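Local coordinates for succinylglutamate desuccinylase (Chromobacterium violaceum, PDB 1YW4), which probably hydrolyses N-succinyl-L-glutamate to succinate and L-glutamate, the last step of arginine breakdown by the AST pathway, with one zinc ion per subunit, at residues A[27-30]-A[36-39]; A[31-36]-A[125-130]. All blocks are in the same frame, centred on the assembly; numbering follows the deposited sequence.

Contact 1 (A[27-30]-A[36-39])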
ATOM      1  N   LEU A  27     -34.334 -34.170   4.279  1.00 23.73           N
ATOM      2  CA  LEU A  27     -33.304 -33.656   3.396  1.00 22.38           C
ATOM      3  C   LEU A  27     -32.487 -34.800   2.796  1.00 21.92           C
ATOM      4  O   LEU A  27     -32.689 -35.970   3.137  1.00 21.87           O
ATOM      5  CB  LEU A  27     -32.405 -32.672   4.165  1.00 21.19           C
ATOM      6  CG  LEU A  27     -33.129 -31.495   4.847  1.00 20.91           C
ATOM      7  CD1 LEU A  27     -32.116 -30.567   5.517  1.00 16.83           C
ATOM      8  CD2 LEU A  27     -33.946 -30.715   3.826  1.00 19.33           C
ATOM      9  N   ALA A  28     -31.566 -34.479   1.899  1.00 19.37           N
ATOM     10  CA  ALA A  28     -30.782 -35.539   1.288  1.00 19.94           C
ATOM     11  C   ALA A  28     -29.355 -35.133   0.954  1.00 18.16           C
ATOM     12  O   ALA A  28     -29.054 -33.959   0.757  1.00 15.18           O
ATOM     13  CB  ALA A  28     -31.489 -36.037   0.028  1.00 20.67           C
ATOM     14  N   ALA A  29     -28.483 -36.129   0.890  1.00 17.58           N
ATOM     15  CA  ALA A  29     -27.089 -35.900   0.551  1.00 17.50           C
ATOM     16  C   ALA A  29     -26.891 -36.612  -0.781  1.00 15.76           C
ATOM     17  O   ALA A  29     -27.113 -37.823  -0.883  1.00 17.22           O
ATOM     18  CB  ALA A  29     -26.180 -36.482   1.618  1.00 15.97           C
ATOM     19  N   ARG A  30     -26.496 -35.854  -1.802  1.00 12.77           N
ATOM     20  CA  ARG A  30     -26.297 -36.408  -3.136  1.00 13.05           C
ATOM     21  C   ARG A  30     -24.838 -36.423  -3.548  1.00 12.23           C
ATOM     22  O   ARG A  30     -24.179 -35.386  -3.551  1.00 11.51           O
ATOM     23  CB  ARG A  30     -27.099 -35.605  -4.181  1.00 12.85           C
ATOM     24  CG  ARG A  30     -28.606 -35.790  -4.099  1.00 17.41           C
ATOM     25  CD  ARG A  30     -29.366 -34.853  -5.039  1.00 16.45           C
ATOM     26  NE  ARG A  30     -30.755 -34.712  -4.602  1.00 17.92           N
ATOM     27  CZ  ARG A  30     -31.499 -33.621  -4.764  1.00 19.57           C
ATOM     28  NH1 ARG A  30     -30.993 -32.551  -5.365  1.00 16.43           N
ATOM     29  NH2 ARG A  30     -32.750 -33.595  -4.303  1.00 19.76           N
ATOM     30  N   CYS A  36     -17.428 -35.808  -3.935  1.00  9.10           N
ATOM     31  CA  CYS A  36     -18.209 -34.573  -3.978  1.00 10.26           C
ATOM     32  C   CYS A  36     -19.634 -34.892  -3.565  1.00 10.02           C
ATOM     33  O   CYS A  36     -20.302 -35.688  -4.222  1.00  8.50           O
ATOM     34  CB  CYS A  36     -18.183 -33.971  -5.386  1.00 10.18           C
ATOM     35  SG  CYS A  36     -16.464 -33.637  -5.932  1.00 13.94           S
ATOM     36  N   VAL A  37     -20.094 -34.262  -2.484  1.00 11.64           N
ATOM     37  CA  VAL A  37     -21.435 -34.502  -1.970  1.00 12.40           C
ATOM     38  C   VAL A  37     -22.176 -33.200  -1.621  1.00 14.37           C
ATOM     39  O   VAL A  37     -21.655 -32.317  -0.928  1.00 13.46           O
ATOM     40  CB  VAL A  37     -21.391 -35.469  -0.725  1.00 15.36           C
ATOM     41  CG1 VAL A  37     -20.571 -34.849   0.408  1.00 15.92           C
ATOM     42  CG2 VAL A  37     -22.814 -35.800  -0.260  1.00 11.88           C
ATOM     43  N   GLU A  38     -23.392 -33.092  -2.141  1.00 12.51           N
ATOM     44  CA  GLU A  38     -24.229 -31.924  -1.936  1.00 12.65           C
ATOM     45  C   GLU A  38     -25.351 -32.240  -0.949  1.00 12.00           C
ATOM     46  O   GLU A  38     -26.087 -33.212  -1.132  1.00 12.00           O
ATOM     47  CB  GLU A  38     -24.825 -31.508  -3.277  1.00 13.43           C
ATOM     48  CG  GLU A  38     -25.721 -30.306  -3.201  1.00 16.26           C
ATOM     49  CD  GLU A  38     -26.585 -30.178  -4.433  1.00 18.79           C
ATOM     50  OE1 GLU A  38     -26.284 -29.324  -5.284  1.00 23.59           O
ATOM     51  OE2 GLU A  38     -27.561 -30.946  -4.549  1.00 17.31           O
ATOM     52  N   LEU A  39     -25.482 -31.417   0.089  1.00 12.93           N
ATOM     53  CA  LEU A  39     -26.521 -31.619   1.099  1.00 13.72           C
ATOM     54  C   LEU A  39     -27.473 -30.423   1.112  1.00 10.54           C
ATOM     55  O   LEU A  39     -27.036 -29.279   1.018  1.00 12.07           O
ATOM     56  CB  LEU A  39     -25.898 -31.809   2.504  1.00 11.86           C
ATOM     57  CG  LEU A  39     -24.916 -32.970   2.742  1.00 14.68           C
ATOM     58  CD1 LEU A  39     -23.544 -32.575   2.204  1.00 12.21           C
ATOM     59  CD2 LEU A  39     -24.799 -33.287   4.231  1.00 16.23           C
TER
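R30 and E38 sit opposite each other in the beta hairpin of strands 27-33 and 36-39, whose short segments run antiparallel at 166° with their axes 4.5 Å apart at the closest. They form a hydrogen-bonded pair: R30 N gives its proton to E38 O at 2.8 Å, and E38 N returns a bond of the same length to R30 O. Both are almost straight. A29 and L39 make the neighbouring non-hydrogen-bonded pair, where A29 CA approaches E38 O in a CA-H...O contact. The hairpin lies near one edge of the strand array: strand 20-23 flanks 27-33 through a backbone bond between W21 and A29, while strand 83-88 flanks 36-39 through V86 and L84.

Side chains alternate between the two faces. On the buried one, A29 CB is met by L39 CG at 3.9 Å and by V37 CG2, which belongs to the next residue but one along the same strand. Alanine suits this place because its single methyl fits between two branched neighbours, and L23 of strand 20-23 touches both A29 and L39. V37 CG2 reaches this methyl because it lies anti to its own backbone N; the beta-branched valine also favours the extended backbone found here.

On the other face R30 and E38 run alongside each other, both partly exposed, as suits long charged chains. The guanidinium plane of R30 is turned 63° from the carboxylate plane of E38. The strongest partner of the guanidinium is D42, at NH2, and NE makes a salt bridge to E20. With three acidic residues around it, the arginine links strand 20-23, its own strand and the region just after 36-39. Its link to E38 is a long salt bridge, NH1 to OE2 at 3.9 Å.

Contact 2 (A[31-36]-A[125-130]); sequences WLAPGC and AAELET
C36 and L128 bring the tight turn of a beta hairpin against helix 120-137 of the zinc-hydrolase catalytic domain. A33 to C36 form a type II beta turn, closed by C36 N to A33 O at 3.0 Å, and the strand carries a classic beta bulge, with L32 and A33 set against the single residue C36. G35 suits the third position of the turn, where a positive phi (65°) favours glycine; P34 before it has the phi near -60° that its ring imposes.

The C36 side chain heads toward the helix, with SG anti to its carbonyl carbon (chi1 -58°), and the sulfur meets one branch of L128, CD2, at 3.6 Å. The CB of L128 does not aim at the turn; it is the branch tip that makes the approach. A compact thiol and a branched leucine suit this buried, apolar position, and M87 of strand 83-88 also packs on both.

E127 reaches across beside them. CG stands anti to the backbone N (chi1 174°) and the chain continues extended, bringing the carboxylate to the methyl of A33. The polar end of E127 is engaged by R124, one turn earlier in the helix, through a salt bridge to OE1; R124 NH1 also donates to P34 O, joining helix and turn. The other carboxylate oxygen, E127 OE2, lies 3.9 Å from A33 CB.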
ATOM      1  N   TRP A  31     -24.326 -37.606  -3.873  1.00 13.34           N
ATOM      2  CA  TRP A  31     -22.951 -37.711  -4.341  1.00 13.86           C
ATOM      3  C   TRP A  31     -22.985 -37.351  -5.815  1.00 14.73           C
ATOM      4  O   TRP A  31     -23.583 -38.067  -6.624  1.00 19.25           O
ATOM      5  CB  TRP A  31     -22.425 -39.129  -4.131  1.00 14.93           C
ATOM      6  CG  TRP A  31     -22.211 -39.405  -2.684  1.00 16.73           C
ATOM      7  CD1 TRP A  31     -23.122 -39.911  -1.799  1.00 16.79           C
ATOM      8  CD2 TRP A  31     -21.052 -39.069  -1.919  1.00 15.51           C
ATOM      9  NE1 TRP A  31     -22.601 -39.906  -0.528  1.00 17.58           N
ATOM     10  CE2 TRP A  31     -21.330 -39.396  -0.572  1.00 18.15           C
ATOM     11  CE3 TRP A  31     -19.803 -38.520  -2.237  1.00 14.95           C
ATOM     12  CZ2 TRP A  31     -20.402 -39.191   0.458  1.00 15.81           C
ATOM     13  CZ3 TRP A  31     -18.882 -38.315  -1.212  1.00 15.51           C
ATOM     14  CH2 TRP A  31     -19.190 -38.653   0.117  1.00 15.73           C
ATOM     15  N   LEU A  32     -22.357 -36.231  -6.150  1.00 14.88           N
ATOM     16  CA  LEU A  32     -22.334 -35.726  -7.516  1.00 15.66           C
ATOM     17  C   LEU A  32     -21.173 -36.279  -8.322  1.00 16.71           C
ATOM     18  O   LEU A  32     -21.215 -36.281  -9.546  1.00 19.36           O
ATOM     19  CB  LEU A  32     -22.253 -34.197  -7.490  1.00 16.40           C
ATOM     20  CG  LEU A  32     -23.334 -33.438  -6.702  1.00 17.88           C
ATOM     21  CD1 LEU A  32     -23.058 -31.944  -6.792  1.00 13.48           C
ATOM     22  CD2 LEU A  32     -24.723 -33.754  -7.260  1.00 19.56           C
ATOM     23  N   ALA A  33     -20.139 -36.738  -7.624  1.00 15.12           N
ATOM     24  CA  ALA A  33     -18.945 -37.301  -8.250  1.00 16.28           C
ATOM     25  C   ALA A  33     -18.127 -37.876  -7.110  1.00 15.46           C
ATOM     26  O   ALA A  33     -18.522 -37.751  -5.956  1.00 15.74           O
ATOM     27  CB  ALA A  33     -18.148 -36.210  -8.966  1.00 12.90           C
ATOM     28  N   PRO A  34     -16.992 -38.528  -7.415  1.00 16.88           N
ATOM     29  CA  PRO A  34     -16.177 -39.090  -6.336  1.00 15.57           C
ATOM     30  C   PRO A  34     -15.763 -37.992  -5.369  1.00 14.65           C
ATOM     31  O   PRO A  34     -15.284 -36.937  -5.778  1.00 15.86           O
ATOM     32  CB  PRO A  34     -14.998 -39.702  -7.084  1.00 18.62           C
ATOM     33  CG  PRO A  34     -15.631 -40.145  -8.382  1.00 16.70           C
ATOM     34  CD  PRO A  34     -16.469 -38.938  -8.732  1.00 16.97           C
ATOM     35  N   GLY A  35     -15.971 -38.225  -4.079  1.00 11.44           N
ATOM     36  CA  GLY A  35     -15.600 -37.219  -3.101  1.00 11.21           C
ATOM     37  C   GLY A  35     -16.361 -35.903  -3.143  1.00  8.66           C
ATOM     38  O   GLY A  35     -15.965 -34.959  -2.461  1.00 11.22           O
ATOM     39  N   CYS A  36     -17.428 -35.808  -3.935  1.00  9.10           N
ATOM     40  CA  CYS A  36     -18.209 -34.573  -3.978  1.00 10.26           C
ATOM     41  C   CYS A  36     -19.634 -34.892  -3.565  1.00 10.02           C
ATOM     42  O   CYS A  36     -20.302 -35.688  -4.222  1.00  8.50           O
ATOM     43  CB  CYS A  36     -18.183 -33.971  -5.386  1.00 10.18           C
ATOM     44  SG  CYS A  36     -16.464 -33.637  -5.932  1.00 13.94           S
ATOM     45  N   ALA A 125      -9.351 -31.477 -11.520  1.00 11.03           N
ATOM     46  CA  ALA A 125      -9.486 -30.048 -11.304  1.00 10.82           C
ATOM     47  C   ALA A 125     -10.618 -29.479 -12.175  1.00 13.22           C
ATOM     48  O   ALA A 125     -11.432 -28.679 -11.699  1.00 10.54           O
ATOM     49  CB  ALA A 125      -8.157 -29.337 -11.631  1.00 12.35           C
ATOM     50  N   ALA A 126     -10.666 -29.880 -13.449  1.00 12.55           N
ATOM     51  CA  ALA A 126     -11.706 -29.393 -14.363  1.00 12.85           C
ATOM     52  C   ALA A 126     -13.096 -29.833 -13.912  1.00 11.50           C
ATOM     53  O   ALA A 126     -14.067 -29.083 -14.016  1.00 10.53           O
ATOM     54  CB  ALA A 126     -11.435 -29.890 -15.798  1.00 13.35           C
ATOM     55  N   GLU A 127     -13.179 -31.052 -13.392  1.00 12.78           N
ATOM     56  CA  GLU A 127     -14.447 -31.576 -12.901  1.00 13.72           C
ATOM     57  C   GLU A 127     -14.918 -30.754 -11.696  1.00 13.09           C
ATOM     58  O   GLU A 127     -16.098 -30.409 -11.587  1.00 11.20           O
ATOM     59  CB  GLU A 127     -14.280 -33.047 -12.515  1.00 15.02           C
ATOM     60  CG  GLU A 127     -15.503 -33.669 -11.858  1.00 17.99           C
ATOM     61  CD  GLU A 127     -15.300 -35.132 -11.544  1.00 17.28           C
ATOM     62  OE1 GLU A 127     -14.468 -35.458 -10.676  1.00 20.09           O
ATOM     63  OE2 GLU A 127     -15.973 -35.966 -12.168  1.00 20.82           O
ATOM     64  N   LEU A 128     -13.990 -30.435 -10.799  1.00 13.48           N
ATOM     65  CA  LEU A 128     -14.315 -29.660  -9.605  1.00 12.32           C
ATOM     66  C   LEU A 128     -14.751 -28.236  -9.957  1.00 12.32           C
ATOM     67  O   LEU A 128     -15.629 -27.665  -9.294  1.00 13.94           O
ATOM     68  CB  LEU A 128     -13.113 -29.636  -8.651  1.00 10.84           C
ATOM     69  CG  LEU A 128     -12.666 -30.992  -8.069  1.00 10.76           C
ATOM     70  CD1 LEU A 128     -11.435 -30.768  -7.198  1.00 12.94           C
ATOM     71  CD2 LEU A 128     -13.790 -31.645  -7.252  1.00 11.24           C
ATOM     72  N   GLU A 129     -14.124 -27.654 -10.979  1.00 12.29           N
ATOM     73  CA  GLU A 129     -14.480 -26.305 -11.432  1.00 11.85           C
ATOM     74  C   GLU A 129     -15.924 -26.331 -11.923  1.00  9.61           C
ATOM     75  O   GLU A 129     -16.758 -25.522 -11.525  1.00 11.42           O
ATOM     76  CB  GLU A 129     -13.584 -25.853 -12.603  1.00 12.20           C
ATOM     77  CG  GLU A 129     -12.104 -25.669 -12.275  1.00 14.45           C
ATOM     78  CD  GLU A 129     -11.346 -24.925 -13.367  1.00 18.62           C
ATOM     79  OE1 GLU A 129     -11.801 -24.948 -14.530  1.00 17.26           O
ATOM     80  OE2 GLU A 129     -10.293 -24.322 -13.070  1.00 17.82           O
ATOM     81  N   THR A 130     -16.215 -27.287 -12.791  1.00 11.19           N
ATOM     82  CA  THR A 130     -17.556 -27.418 -13.353  1.00 12.16           C
ATOM     83  C   THR A 130     -18.618 -27.614 -12.268  1.00 11.32           C
ATOM     84  O   THR A 130     -19.636 -26.929 -12.265  1.00 11.56           O
ATOM     85  CB  THR A 130     -17.595 -28.588 -14.349  1.00 11.31           C
ATOM     86  OG1 THR A 130     -16.638 -28.347 -15.390  1.00 15.80           O
ATOM     87  CG2 THR A 130     -18.977 -28.737 -14.955  1.00 14.18           C
TER

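How the contacts relate
Contacts 1 and 2 are successive parts of one hairpin: contact 1 pairs its two strands, and contact 2 sets its turn against helix 120-137. C36 belongs to both, beginning strand 36-39 while its sulfur faces the helix. Their centres are 13 Å apart, and they touch where V37 CB packs on W31 CE3 at 3.8 Å and E38 CB on L32 CD1 at 4.0 Å. Contact 1 lies away from the zinc site formed by H56, E59 and H149. Contact 2 is closer: the L128 side chain is about 10 Å from that of H149 and about 13 Å from the zinc ion, without touching the site.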